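Long-range contacts in enoyl-CoA hydratase (Geobacillus kaustophilus, PDB 2PPY), which probably catalyses the reversible addition of water to the double bond of enoyl-CoA thioesters, a step of fatty acid beta-oxidation: residues 18-23 with 54-59; 43-48 with 94-99; 101-106 with 123-128; 107-112 with 192-197. One frame throughout, in Å; residues are numbered along the deposited sequence.

Contact 1 (18-23 with 54-59)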
loop_
_atom_site.group_PDB
_atom_site.type_symbol
_atom_site.label_atom_id
_atom_site.label_comp_id
_atom_site.label_asym_id
_atom_site.label_seq_id
_atom_site.Cartn_x
_atom_site.Cartn_y
_atom_site.Cartn_z
ATOM N N GLY A 18 36.561 -7.784 -2.656
ATOM C CA GLY A 18 35.124 -7.607 -2.781
ATOM C C GLY A 18 34.305 -7.750 -1.511
ATOM O O GLY A 18 33.075 -7.758 -1.565
ATOM N N ILE A 19 34.973 -7.867 -0.369
ATOM C CA ILE A 19 34.272 -7.994 0.903
ATOM C C ILE A 19 34.768 -6.944 1.889
ATOM O O ILE A 19 35.964 -6.658 1.962
ATOM C CB ILE A 19 34.488 -9.383 1.540
ATOM C CG1 ILE A 19 33.925 -10.473 0.626
ATOM C CG2 ILE A 19 33.818 -9.439 2.906
ATOM C CD1 ILE A 19 34.210 -11.881 1.110
ATOM N N ALA A 20 33.839 -6.362 2.638
ATOM C CA ALA A 20 34.187 -5.367 3.639
ATOM C C ALA A 20 33.666 -5.876 4.967
ATOM O O ALA A 20 32.549 -6.384 5.050
ATOM C CB ALA A 20 33.549 -4.022 3.308
ATOM N N GLU A 21 34.483 -5.767 6.006
ATOM C CA GLU A 21 34.062 -6.213 7.320
ATOM C C GLU A 21 34.057 -5.013 8.239
ATOM O O GLU A 21 35.059 -4.313 8.368
ATOM C CB GLU A 21 35.012 -7.272 7.886
ATOM C CG GLU A 21 35.258 -8.462 6.986
ATOM C CD GLU A 21 35.912 -9.617 7.727
ATOM O OE1 GLU A 21 36.640 -9.359 8.708
ATOM O OE2 GLU A 21 35.707 -10.782 7.326
ATOM N N ILE A 22 32.914 -4.765 8.863
ATOM C CA ILE A 22 32.792 -3.655 9.788
ATOM C C ILE A 22 32.866 -4.261 11.182
ATOM O O ILE A 22 31.914 -4.899 11.643
ATOM C CB ILE A 22 31.446 -2.921 9.613
ATOM C CG1 ILE A 22 31.279 -2.468 8.158
ATOM C CG2 ILE A 22 31.394 -1.722 10.548
ATOM C CD1 ILE A 22 29.950 -1.771 7.864
ATOM N N HIS A 23 34.010 -4.091 11.837
ATOM C CA HIS A 23 34.191 -4.627 13.178
ATOM C C HIS A 23 33.786 -3.598 14.213
ATOM O O HIS A 23 34.220 -2.451 14.161
ATOM C CB HIS A 23 35.645 -5.043 13.401
ATOM C CG HIS A 23 36.044 -6.271 12.646
ATOM N ND1 HIS A 23 36.372 -7.456 13.271
ATOM C CD2 HIS A 23 36.161 -6.502 11.317
ATOM C CE1 HIS A 23 36.677 -8.361 12.359
ATOM N NE2 HIS A 23 36.557 -7.808 11.165
ATOM N N LYS A 54 31.261 -5.913 -2.801
ATOM C CA LYS A 54 29.992 -6.520 -3.162
ATOM C C LYS A 54 29.272 -7.120 -1.952
ATOM O O LYS A 54 28.067 -7.364 -1.992
ATOM C CB LYS A 54 30.223 -7.597 -4.225
ATOM C CG LYS A 54 30.578 -7.056 -5.621
ATOM C CD LYS A 54 31.953 -6.417 -5.670
ATOM C CE LYS A 54 32.432 -6.202 -7.111
ATOM N NZ LYS A 54 31.648 -5.191 -7.879
ATOM N N VAL A 55 30.015 -7.355 -0.877
ATOM C CA VAL A 55 29.439 -7.923 0.330
ATOM C C VAL A 55 29.979 -7.238 1.577
ATOM O O VAL A 55 31.145 -6.849 1.634
ATOM C CB VAL A 55 29.743 -9.438 0.442
ATOM C CG1 VAL A 55 29.069 -10.013 1.680
ATOM C CG2 VAL A 55 29.268 -10.162 -0.808
ATOM N N VAL A 56 29.125 -7.088 2.579
ATOM C CA VAL A 56 29.544 -6.468 3.825
ATOM C C VAL A 56 29.178 -7.360 5.001
ATOM O O VAL A 56 28.030 -7.782 5.139
ATOM C CB VAL A 56 28.884 -5.095 4.038
ATOM C CG1 VAL A 56 29.329 -4.514 5.381
ATOM C CG2 VAL A 56 29.251 -4.152 2.899
ATOM N N ILE A 57 30.166 -7.669 5.832
ATOM C CA ILE A 57 29.921 -8.484 7.010
ATOM C C ILE A 57 30.067 -7.593 8.236
ATOM O O ILE A 57 31.086 -6.931 8.418
ATOM C CB ILE A 57 30.938 -9.633 7.162
ATOM C CG1 ILE A 57 30.917 -10.541 5.936
ATOM C CG2 ILE A 57 30.593 -10.449 8.403
ATOM C CD1 ILE A 57 32.003 -11.619 5.967
ATOM N N VAL A 58 29.047 -7.568 9.077
ATOM C CA VAL A 58 29.133 -6.769 10.280
ATOM C C VAL A 58 29.378 -7.739 11.428
ATOM O O VAL A 58 28.594 -8.659 11.647
ATOM C CB VAL A 58 27.834 -5.977 10.518
ATOM C CG1 VAL A 58 27.964 -5.122 11.775
ATOM C CG2 VAL A 58 27.533 -5.107 9.301
HETATM N N MSE A 59 30.494 -7.557 12.129
HETATM C CA MSE A 59 30.823 -8.417 13.258
HETATM C C MSE A 59 31.335 -7.620 14.448
HETATM O O MSE A 59 31.587 -6.422 14.343
HETATM C CB MSE A 59 31.834 -9.502 12.854
HETATM C CG MSE A 59 32.893 -9.088 11.849
HETATM SE SE MSE A 59 34.173 -10.527 11.509
HETATM C CE MSE A 59 33.310 -11.442 10.051
#

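Contact 2 (43-48 with 94-99)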
loop_
_atom_site.group_PDB
_atom_site.type_symbol
_atom_site.label_atom_id
_atom_site.label_comp_id
_atom_site.label_asym_id
_atom_site.label_seq_id
_atom_site.Cartn_x
_atom_site.Cartn_y
_atom_site.Cartn_z
ATOM N N ALA A 43 30.623 4.655 7.193
ATOM C CA ALA A 43 31.143 3.409 6.639
ATOM C C ALA A 43 30.236 2.942 5.506
ATOM O O ALA A 43 30.703 2.490 4.457
ATOM C CB ALA A 43 31.213 2.347 7.725
ATOM N N ILE A 44 28.931 3.056 5.726
ATOM C CA ILE A 44 27.958 2.663 4.716
ATOM C C ILE A 44 28.143 3.512 3.459
ATOM O O ILE A 44 28.244 2.973 2.351
ATOM C CB ILE A 44 26.514 2.821 5.244
ATOM C CG1 ILE A 44 26.295 1.855 6.416
ATOM C CG2 ILE A 44 25.520 2.539 4.135
ATOM C CD1 ILE A 44 24.929 1.941 7.052
ATOM N N ASP A 45 28.200 4.833 3.627
ATOM C CA ASP A 45 28.386 5.724 2.481
ATOM C C ASP A 45 29.694 5.408 1.761
ATOM O O ASP A 45 29.732 5.316 0.534
ATOM C CB ASP A 45 28.389 7.195 2.915
ATOM C CG ASP A 45 27.011 7.698 3.285
ATOM O OD1 ASP A 45 26.017 7.148 2.769
ATOM O OD2 ASP A 45 26.918 8.656 4.080
ATOM N N ASP A 46 30.764 5.239 2.532
ATOM C CA ASP A 46 32.064 4.918 1.955
ATOM C C ASP A 46 31.990 3.651 1.116
ATOM O O ASP A 46 32.419 3.631 -0.035
ATOM C CB ASP A 46 33.106 4.708 3.049
ATOM C CG ASP A 46 34.437 4.244 2.490
ATOM O OD1 ASP A 46 35.121 5.060 1.838
ATOM O OD2 ASP A 46 34.793 3.062 2.686
ATOM N N ILE A 47 31.449 2.591 1.710
ATOM C CA ILE A 47 31.330 1.312 1.029
ATOM C C ILE A 47 30.472 1.396 -0.229
ATOM O O ILE A 47 30.772 0.741 -1.230
ATOM C CB ILE A 47 30.774 0.236 1.986
ATOM C CG1 ILE A 47 31.777 0.006 3.125
ATOM C CG2 ILE A 47 30.524 -1.063 1.231
ATOM C CD1 ILE A 47 31.289 -0.899 4.230
ATOM N N ARG A 48 29.413 2.206 -0.180
ATOM C CA ARG A 48 28.526 2.379 -1.331
ATOM C C ARG A 48 29.294 2.934 -2.524
ATOM O O ARG A 48 29.136 2.468 -3.649
ATOM C CB ARG A 48 27.394 3.361 -1.009
ATOM C CG ARG A 48 26.182 2.798 -0.297
ATOM C CD ARG A 48 25.228 3.950 0.000
ATOM N NE ARG A 48 23.912 3.527 0.470
ATOM C CZ ARG A 48 22.892 4.362 0.634
ATOM N NH1 ARG A 48 23.046 5.652 0.367
ATOM N NH2 ARG A 48 21.718 3.912 1.053
ATOM N N LEU A 94 20.112 2.830 9.453
ATOM C CA LEU A 94 19.789 1.431 9.224
ATOM C C LEU A 94 19.011 1.270 7.915
ATOM O O LEU A 94 19.208 0.296 7.192
ATOM C CB LEU A 94 18.980 0.864 10.398
ATOM C CG LEU A 94 19.710 0.761 11.748
ATOM C CD1 LEU A 94 18.856 -0.066 12.710
ATOM C CD2 LEU A 94 21.090 0.101 11.573
ATOM N N ASP A 95 18.146 2.230 7.601
ATOM C CA ASP A 95 17.357 2.160 6.371
ATOM C C ASP A 95 18.225 2.109 5.110
ATOM O O ASP A 95 17.826 1.522 4.099
ATOM C CB ASP A 95 16.407 3.366 6.248
ATOM C CG ASP A 95 15.382 3.436 7.369
ATOM O OD1 ASP A 95 15.018 2.382 7.930
ATOM O OD2 ASP A 95 14.924 4.559 7.676
ATOM N N LYS A 96 19.399 2.732 5.165
ATOM C CA LYS A 96 20.304 2.777 4.017
ATOM C C LYS A 96 20.810 1.417 3.521
ATOM O O LYS A 96 21.140 1.265 2.346
ATOM C CB LYS A 96 21.485 3.700 4.340
ATOM C CG LYS A 96 21.035 5.139 4.589
ATOM C CD LYS A 96 22.145 6.065 5.077
ATOM C CE LYS A 96 23.137 6.411 3.976
ATOM N NZ LYS A 96 23.911 7.641 4.327
ATOM N N ILE A 97 20.857 0.430 4.408
ATOM C CA ILE A 97 21.334 -0.901 4.046
ATOM C C ILE A 97 20.488 -1.579 2.961
ATOM O O ILE A 97 21.026 -2.123 1.995
ATOM C CB ILE A 97 21.397 -1.818 5.301
ATOM C CG1 ILE A 97 22.410 -1.249 6.297
ATOM C CG2 ILE A 97 21.802 -3.234 4.903
ATOM C CD1 ILE A 97 22.476 -1.993 7.609
ATOM N N ALA A 98 19.169 -1.546 3.114
ATOM C CA ALA A 98 18.280 -2.163 2.136
ATOM C C ALA A 98 18.408 -1.508 0.761
ATOM O O ALA A 98 18.087 -2.120 -0.251
ATOM C CB ALA A 98 16.837 -2.081 2.619
ATOM N N ARG A 99 18.878 -0.264 0.730
ATOM C CA ARG A 99 19.034 0.456 -0.528
ATOM C C ARG A 99 20.430 0.310 -1.128
ATOM O O ARG A 99 20.653 0.717 -2.269
ATOM C CB ARG A 99 18.734 1.947 -0.325
ATOM C CG ARG A 99 17.396 2.225 0.330
ATOM C CD ARG A 99 17.073 3.712 0.354
ATOM N NE ARG A 99 15.929 3.990 1.219
ATOM C CZ ARG A 99 16.000 4.668 2.361
ATOM N NH1 ARG A 99 17.164 5.155 2.783
ATOM N NH2 ARG A 99 14.910 4.844 3.091
#

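Contact 3 (101-106 with 123-128)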
loop_
_atom_site.group_PDB
_atom_site.type_symbol
_atom_site.label_atom_id
_atom_site.label_comp_id
_atom_site.label_asym_id
_atom_site.label_seq_id
_atom_site.Cartn_x
_atom_site.Cartn_y
_atom_site.Cartn_z
ATOM N N PRO A 101 23.922 -1.483 -2.701
ATOM C CA PRO A 101 24.215 -2.551 -3.660
ATOM C C PRO A 101 24.778 -3.806 -3.006
ATOM O O PRO A 101 24.541 -4.914 -3.487
ATOM C CB PRO A 101 25.240 -1.912 -4.605
ATOM C CG PRO A 101 25.020 -0.443 -4.447
ATOM C CD PRO A 101 24.761 -0.305 -2.970
ATOM N N GLN A 102 25.532 -3.627 -1.922
ATOM C CA GLN A 102 26.152 -4.750 -1.218
ATOM C C GLN A 102 25.175 -5.540 -0.372
ATOM O O GLN A 102 24.204 -4.991 0.149
ATOM C CB GLN A 102 27.265 -4.281 -0.269
ATOM C CG GLN A 102 28.468 -3.610 -0.895
ATOM C CD GLN A 102 28.207 -2.166 -1.251
ATOM O OE1 GLN A 102 27.346 -1.511 -0.657
ATOM N NE2 GLN A 102 28.964 -1.652 -2.214
ATOM N N VAL A 103 25.459 -6.829 -0.221
ATOM C CA VAL A 103 24.649 -7.696 0.613
ATOM C C VAL A 103 25.222 -7.546 2.020
ATOM O O VAL A 103 26.417 -7.765 2.241
ATOM C CB VAL A 103 24.757 -9.172 0.169
ATOM C CG1 VAL A 103 24.114 -10.087 1.203
ATOM C CG2 VAL A 103 24.081 -9.353 -1.177
ATOM N N TYR A 104 24.377 -7.148 2.964
ATOM C CA TYR A 104 24.805 -6.976 4.346
ATOM C C TYR A 104 24.484 -8.206 5.199
ATOM O O TYR A 104 23.333 -8.627 5.298
ATOM C CB TYR A 104 24.146 -5.731 4.949
ATOM C CG TYR A 104 24.911 -4.445 4.694
ATOM C CD1 TYR A 104 25.109 -3.968 3.398
ATOM C CD2 TYR A 104 25.466 -3.727 5.752
ATOM C CE1 TYR A 104 25.849 -2.802 3.163
ATOM C CE2 TYR A 104 26.204 -2.567 5.529
ATOM C CZ TYR A 104 26.392 -2.113 4.237
ATOM O OH TYR A 104 27.135 -0.981 4.028
ATOM N N ILE A 105 25.516 -8.778 5.811
ATOM C CA ILE A 105 25.358 -9.959 6.651
ATOM C C ILE A 105 25.780 -9.636 8.080
ATOM O O ILE A 105 26.870 -9.113 8.307
ATOM C CB ILE A 105 26.240 -11.130 6.156
ATOM C CG1 ILE A 105 25.975 -11.399 4.675
ATOM C CG2 ILE A 105 25.952 -12.395 6.976
ATOM C CD1 ILE A 105 26.894 -12.451 4.089
ATOM N N ALA A 106 24.914 -9.947 9.035
ATOM C CA ALA A 106 25.218 -9.716 10.439
ATOM C C ALA A 106 25.829 -10.997 10.994
ATOM O O ALA A 106 25.173 -12.036 11.024
ATOM C CB ALA A 106 23.953 -9.379 11.198
ATOM N N CYS A 123 20.012 -5.682 8.464
ATOM C CA CYS A 123 20.918 -6.310 7.506
ATOM C C CYS A 123 20.122 -7.313 6.668
ATOM O O CYS A 123 19.035 -7.731 7.067
ATOM C CB CYS A 123 22.058 -7.026 8.234
ATOM S SG CYS A 123 23.159 -5.928 9.158
ATOM N N ASP A 124 20.663 -7.699 5.516
ATOM C CA ASP A 124 19.990 -8.638 4.617
ATOM C C ASP A 124 19.932 -10.068 5.151
ATOM O O ASP A 124 18.973 -10.795 4.886
ATOM C CB ASP A 124 20.679 -8.639 3.243
ATOM C CG ASP A 124 20.753 -7.251 2.627
ATOM O OD1 ASP A 124 19.730 -6.541 2.666
ATOM O OD2 ASP A 124 21.823 -6.868 2.100
ATOM N N LEU A 125 20.959 -10.471 5.896
ATOM C CA LEU A 125 21.020 -11.818 6.453
ATOM C C LEU A 125 21.618 -11.799 7.855
ATOM O O LEU A 125 22.351 -10.883 8.208
ATOM C CB LEU A 125 21.878 -12.721 5.560
ATOM C CG LEU A 125 21.473 -12.932 4.099
ATOM C CD1 LEU A 125 22.651 -13.512 3.314
ATOM C CD2 LEU A 125 20.260 -13.847 4.026
ATOM N N ARG A 126 21.311 -12.828 8.639
ATOM C CA ARG A 126 21.822 -12.950 9.999
ATOM C C ARG A 126 22.315 -14.370 10.266
ATOM O O ARG A 126 21.543 -15.320 10.161
ATOM C CB ARG A 126 20.722 -12.594 11.005
ATOM C CG ARG A 126 20.358 -11.107 11.041
ATOM C CD ARG A 126 18.928 -10.908 11.526
ATOM N NE ARG A 126 17.975 -11.405 10.537
ATOM C CZ ARG A 126 17.728 -10.808 9.374
ATOM N NH1 ARG A 126 18.359 -9.684 9.053
ATOM N NH2 ARG A 126 16.868 -11.344 8.519
ATOM N N PHE A 127 23.603 -14.508 10.590
ATOM C CA PHE A 127 24.206 -15.811 10.902
ATOM C C PHE A 127 24.640 -15.758 12.364
ATOM O O PHE A 127 25.303 -14.811 12.782
ATOM C CB PHE A 127 25.435 -16.092 10.019
ATOM C CG PHE A 127 25.142 -16.143 8.533
ATOM C CD1 PHE A 127 23.844 -16.337 8.056
ATOM C CD2 PHE A 127 26.178 -16.012 7.608
ATOM C CE1 PHE A 127 23.583 -16.390 6.674
ATOM C CE2 PHE A 127 25.929 -16.065 6.228
ATOM C CZ PHE A 127 24.628 -16.257 5.762
HETATM N N MSE A 128 24.280 -16.772 13.145
HETATM C CA MSE A 128 24.617 -16.772 14.566
HETATM C C MSE A 128 25.325 -18.032 15.066
HETATM O O MSE A 128 25.072 -19.129 14.573
HETATM C CB MSE A 128 23.334 -16.539 15.367
HETATM C CG MSE A 128 23.513 -16.383 16.863
HETATM SE SE MSE A 128 21.897 -15.652 17.640
HETATM C CE MSE A 128 22.678 -14.336 18.823
#

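Contact 4 (107-112 with 192-197)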
loop_
_atom_site.group_PDB
_atom_site.type_symbol
_atom_site.label_atom_id
_atom_site.label_comp_id
_atom_site.label_asym_id
_atom_site.label_seq_id
_atom_site.Cartn_x
_atom_site.Cartn_y
_atom_site.Cartn_z
ATOM N N CYS A 107 27.088 -10.927 11.415
ATOM C CA CYS A 107 27.763 -12.093 11.974
ATOM C C CYS A 107 27.589 -12.034 13.486
ATOM O O CYS A 107 28.327 -11.332 14.175
ATOM C CB CYS A 107 29.251 -12.076 11.617
ATOM S SG CYS A 107 30.137 -13.585 12.101
ATOM N N LEU A 108 26.616 -12.778 13.999
ATOM C CA LEU A 108 26.328 -12.767 15.426
ATOM C C LEU A 108 27.078 -13.840 16.219
ATOM O O LEU A 108 26.790 -15.034 16.108
ATOM C CB LEU A 108 24.816 -12.906 15.627
ATOM C CG LEU A 108 23.981 -11.920 14.794
ATOM C CD1 LEU A 108 22.495 -12.215 14.989
ATOM C CD2 LEU A 108 24.302 -10.477 15.200
ATOM N N GLU A 109 28.042 -13.399 17.023
ATOM C CA GLU A 109 28.842 -14.312 17.834
ATOM C C GLU A 109 28.596 -14.138 19.325
ATOM O O GLU A 109 29.114 -14.901 20.137
ATOM C CB GLU A 109 30.329 -14.117 17.536
ATOM C CG GLU A 109 30.759 -14.628 16.175
ATOM C CD GLU A 109 32.199 -14.286 15.859
ATOM O OE1 GLU A 109 32.485 -13.098 15.604
ATOM O OE2 GLU A 109 33.048 -15.203 15.874
ATOM N N GLY A 110 27.805 -13.132 19.685
ATOM C CA GLY A 110 27.508 -12.892 21.086
ATOM C C GLY A 110 26.095 -12.377 21.276
ATOM O O GLY A 110 25.292 -12.400 20.347
ATOM N N HIS A 111 25.789 -11.911 22.482
ATOM C CA HIS A 111 24.464 -11.386 22.781
ATOM C C HIS A 111 24.069 -10.327 21.764
ATOM O O HIS A 111 24.831 -9.394 21.495
ATOM C CB HIS A 111 24.433 -10.787 24.190
ATOM C CG HIS A 111 24.602 -11.797 25.283
ATOM N ND1 HIS A 111 25.563 -11.677 26.265
ATOM C CD2 HIS A 111 23.934 -12.944 25.548
ATOM C CE1 HIS A 111 25.479 -12.711 27.087
ATOM N NE2 HIS A 111 24.501 -13.490 26.674
ATOM N N THR A 112 22.869 -10.486 21.207
ATOM C CA THR A 112 22.324 -9.569 20.209
ATOM C C THR A 112 20.945 -9.138 20.693
ATOM O O THR A 112 19.939 -9.756 20.349
ATOM C CB THR A 112 22.186 -10.273 18.837
ATOM O OG1 THR A 112 23.458 -10.796 18.441
ATOM C CG2 THR A 112 21.704 -9.302 17.776
ATOM N N GLU A 192 33.317 -21.684 14.525
ATOM C CA GLU A 192 33.383 -21.654 13.068
ATOM C C GLU A 192 32.492 -20.568 12.466
ATOM O O GLU A 192 32.404 -20.433 11.244
ATOM C CB GLU A 192 32.959 -23.012 12.511
ATOM C CG GLU A 192 33.798 -24.177 13.004
ATOM C CD GLU A 192 33.132 -25.514 12.757
ATOM O OE1 GLU A 192 32.722 -25.772 11.602
ATOM O OE2 GLU A 192 33.020 -26.305 13.718
ATOM N N THR A 193 31.846 -19.787 13.324
ATOM C CA THR A 193 30.932 -18.745 12.868
ATOM C C THR A 193 31.538 -17.750 11.887
ATOM O O THR A 193 30.992 -17.534 10.801
ATOM C CB THR A 193 30.331 -17.994 14.065
ATOM O OG1 THR A 193 29.640 -18.929 14.900
ATOM C CG2 THR A 193 29.345 -16.932 13.599
ATOM N N ARG A 194 32.660 -17.142 12.259
ATOM C CA ARG A 194 33.318 -16.178 11.386
ATOM C C ARG A 194 33.798 -16.848 10.112
ATOM O O ARG A 194 33.678 -16.299 9.016
ATOM C CB ARG A 194 34.516 -15.541 12.089
ATOM C CG ARG A 194 34.153 -14.578 13.185
ATOM C CD ARG A 194 35.317 -13.662 13.486
ATOM N NE ARG A 194 34.964 -12.658 14.482
ATOM C CZ ARG A 194 35.728 -11.616 14.788
ATOM N NH1 ARG A 194 36.892 -11.440 14.171
ATOM N NH2 ARG A 194 35.321 -10.746 15.702
ATOM N N GLU A 195 34.349 -18.045 10.277
ATOM C CA GLU A 195 34.866 -18.827 9.169
ATOM C C GLU A 195 33.780 -19.114 8.135
ATOM O O GLU A 195 33.933 -18.796 6.958
ATOM C CB GLU A 195 35.434 -20.146 9.695
ATOM C CG GLU A 195 36.181 -20.974 8.665
ATOM C CD GLU A 195 36.544 -22.353 9.186
ATOM O OE1 GLU A 195 36.530 -22.549 10.420
ATOM O OE2 GLU A 195 36.856 -23.240 8.362
ATOM N N ARG A 196 32.681 -19.711 8.578
ATOM C CA ARG A 196 31.596 -20.051 7.669
ATOM C C ARG A 196 30.870 -18.826 7.107
ATOM O O ARG A 196 30.376 -18.861 5.982
ATOM C CB ARG A 196 30.626 -21.008 8.364
ATOM C CG ARG A 196 31.324 -22.287 8.840
ATOM C CD ARG A 196 30.347 -23.349 9.295
ATOM N NE ARG A 196 29.428 -23.718 8.225
ATOM C CZ ARG A 196 28.476 -24.635 8.345
ATOM N NH1 ARG A 196 28.321 -25.283 9.493
ATOM N NH2 ARG A 196 27.670 -24.894 7.324
ATOM N N THR A 197 30.813 -17.743 7.878
ATOM C CA THR A 197 30.176 -16.519 7.397
ATOM C C THR A 197 31.025 -15.973 6.250
ATOM O O THR A 197 30.499 -15.613 5.192
ATOM C CB THR A 197 30.085 -15.440 8.503
ATOM O OG1 THR A 197 29.221 -15.899 9.550
ATOM C CG2 THR A 197 29.530 -14.133 7.935
HETATM O O HOH W 1 33.623 -17.646 15.102
#

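Contact 1 (18-23 with 54-59)
Met59, a selenomethionine, sets CG between its backbone N and its carbonyl carbon (chi1 36°) and bends again at chi3, while His23 holds its ring anti to its own carbonyl carbon (chi1 -72°). These turns lay the two side chains alongside each other on one face of the sheet. Met59 CG sits over the centre of the imidazole, 3.9 Å from the His23 ring centroid, as a CH-pi contact. The selenium stands obliquely to the ring, with Met59 SE 3.4 Å from His23 CE1. Met59 CE goes on to the carboxylate of Glu21, 3.7 Å from Glu21 OE2. Within its own strand, His23 NE2 donates to Glu21 OE1 at 2.9 Å. That oxygen lies near the ring plane and is met on its anti side. His23 ND1 bonds to Asp61, so both ring nitrogens are held and the rotation of the ring is fixed. Glu21 OE2 pairs with Arg198. A leucine in place of His23 would probably leave Glu21 OE1 and Asp61 without this mate and take away the flat surface under Met59 CG. On the other face Ile22 CD1 packs on Val56 CG1 at 3.8 Å, and Ala20, Ile22 and Val56 meet helix 34-48. The backbones pair in parallel: Ile57 N donates to Ala20 O at 2.8 Å, and Ile22 N to Ile57 O at 2.9 Å. Gly18 O takes two donors, Lys54 N and Val55 N. Strand 19-24, helix 34-48 and strand 55-60 form a beta-alpha-beta crossover in the core sheet of the crotonase fold.

Contact 2 (43-48 with 94-99)
Two helices that pack on the same face of the core sheet, 34-48 and 80-99, meet here through Ile44, Asp45 and Arg48 on one and Lys96 and Ile97 on the other. The short segments run nearly parallel, with their axes 10.6 Å apart. Long side chains therefore bridge the gap. Lys96 bends at chi3 (73°) and brings NZ to Asp45 OD1 at 2.7 Å, a salt bridge on the syn side of the carboxylate. Asn41 also accepts from Lys96 NZ. Arg48 is extended from CG to NE and crosses Lys96 at about a right angle. Its NH2 donates to Lys96 O at 3.0 Å, and that oxygen lies at the guanidinium edge, in its plane. Lys96 CE lies over one face, 3.7 Å from Arg48 NH1. Arg48 NE bonds to Ser100 and NH1 forms a salt bridge with Glu92 of a second subunit, so the flat group is held on several sides. A leucine in place of Arg48 would probably leave Lys96 O short of one donor and Glu92 of the second subunit without this positive partner. Nearer the sheet the contact turns apolar: Ile44 CD1 touches Ile97 CG1 at 4.1 Å, and both residues rest on Tyr104. The arrangement is parallel helix packing in a crotonase-fold subunit, placed where two subunits of the six-chain assembly meet.

Contact 3 (101-106 with 123-128)
Ile105 and Phe127 cross at a slant, with Ile105 CG2 over one face of the phenyl ring, 4.0 Å from the Phe127 ring centroid and set toward its rim. Tyr200 and Phe188 also meet this ring, each in an edge-to-face pair. Ile105 and Leu125 lie side by side and point the same way, so Ile105 CG1 comes 4.2 Å from Leu125 CD1. These side chains share the sheet face that helix 193-205 packs on. Ala106 points to the other face. There its CB touches both Cys123 SG, at 4.1 Å, and Arg126 CG, at 4.0 Å. Asp124 turns its carboxylate back to the neighbouring strand: Tyr104 N donates to Asp124 OD2 at 2.7 Å in a nearly straight bond, on the anti side and 31° out of the carboxylate plane. Further along, the parallel strands pair normally, with Ala106 N to Leu125 O at 2.9 Å and Phe127 N to Ala106 O at 3.0 Å. Asp124 thus supplies a side-chain acceptor to Tyr104 N just before the strand pairing starts. The same OD2 forms a salt bridge with Lys216, so two donors grip this buried oxygen and would probably stabilise its negative charge.

Contact 4 (107-112 with 192-197)
Cys107 packs tightly against the first turn of helix 193-205, while Glu109 meets the same turn through polar atoms on a wetter side. SG of Cys107 stands anti to the backbone N (chi1 -173°), which carries the sulfur toward the two threonines of the helix. It lies 3.8 Å from Thr193 CG2 and 3.6 Å from Thr197 OG1. Thr197 OG1 donates to Thr193 O at 2.7 Å. Thr197 N reaches that same oxygen from the opposite face of its plane, so two donors grip it. Thr193 CG2 also touches Glu109 CG, at 3.7 Å, where the two side chains slide past each other in opposite directions. All of Cys107, Thr193 and Thr197 are buried. Glu109 and Arg194 are partly exposed. Arg194 NE donates to Glu109 OE1 at 2.8 Å, a nearly straight salt bridge on the syn lone pair and in the guanidinium plane. The carboxylate and guanidinium planes are 48° apart, and this is a single NE bond rather than a two-pronged pairing. Arg194 NH2 turns instead to Asp61. A water joins the second oxygen to the helix: it donates to Glu109 OE2 at 2.6 Å and accepts from Arg194 N at 3.0 Å. The carboxylate is thereby linked to a backbone N-H in the first turn of the helix. This is helix-on-sheet packing in the crotonase fold, where the start of helix 193-205 closes over the end of strand 103-108.

Contacts 1, 3 and 4 share one sheet, in which strands 19-24, 55-60, 103-108 and 125-129 are successive neighbours. The centres of contacts 1 and 3 are about 9 Å apart, and strands 55-60 and 103-108 join them directly. Contact 2 lies on the helical layer over one face, where Ile47 packs on Ala20, Ile22 and Val56. Contact 4 brings helix 193-205 to the other face, about 21 Å from contact 2 between centres. Along the chain contacts 1 and 2 interleave, then contacts 3 and 4 do, and both of these use strand 103-108. Together they build a layered core of helices about a sheet, the crotonase-fold framework of each subunit.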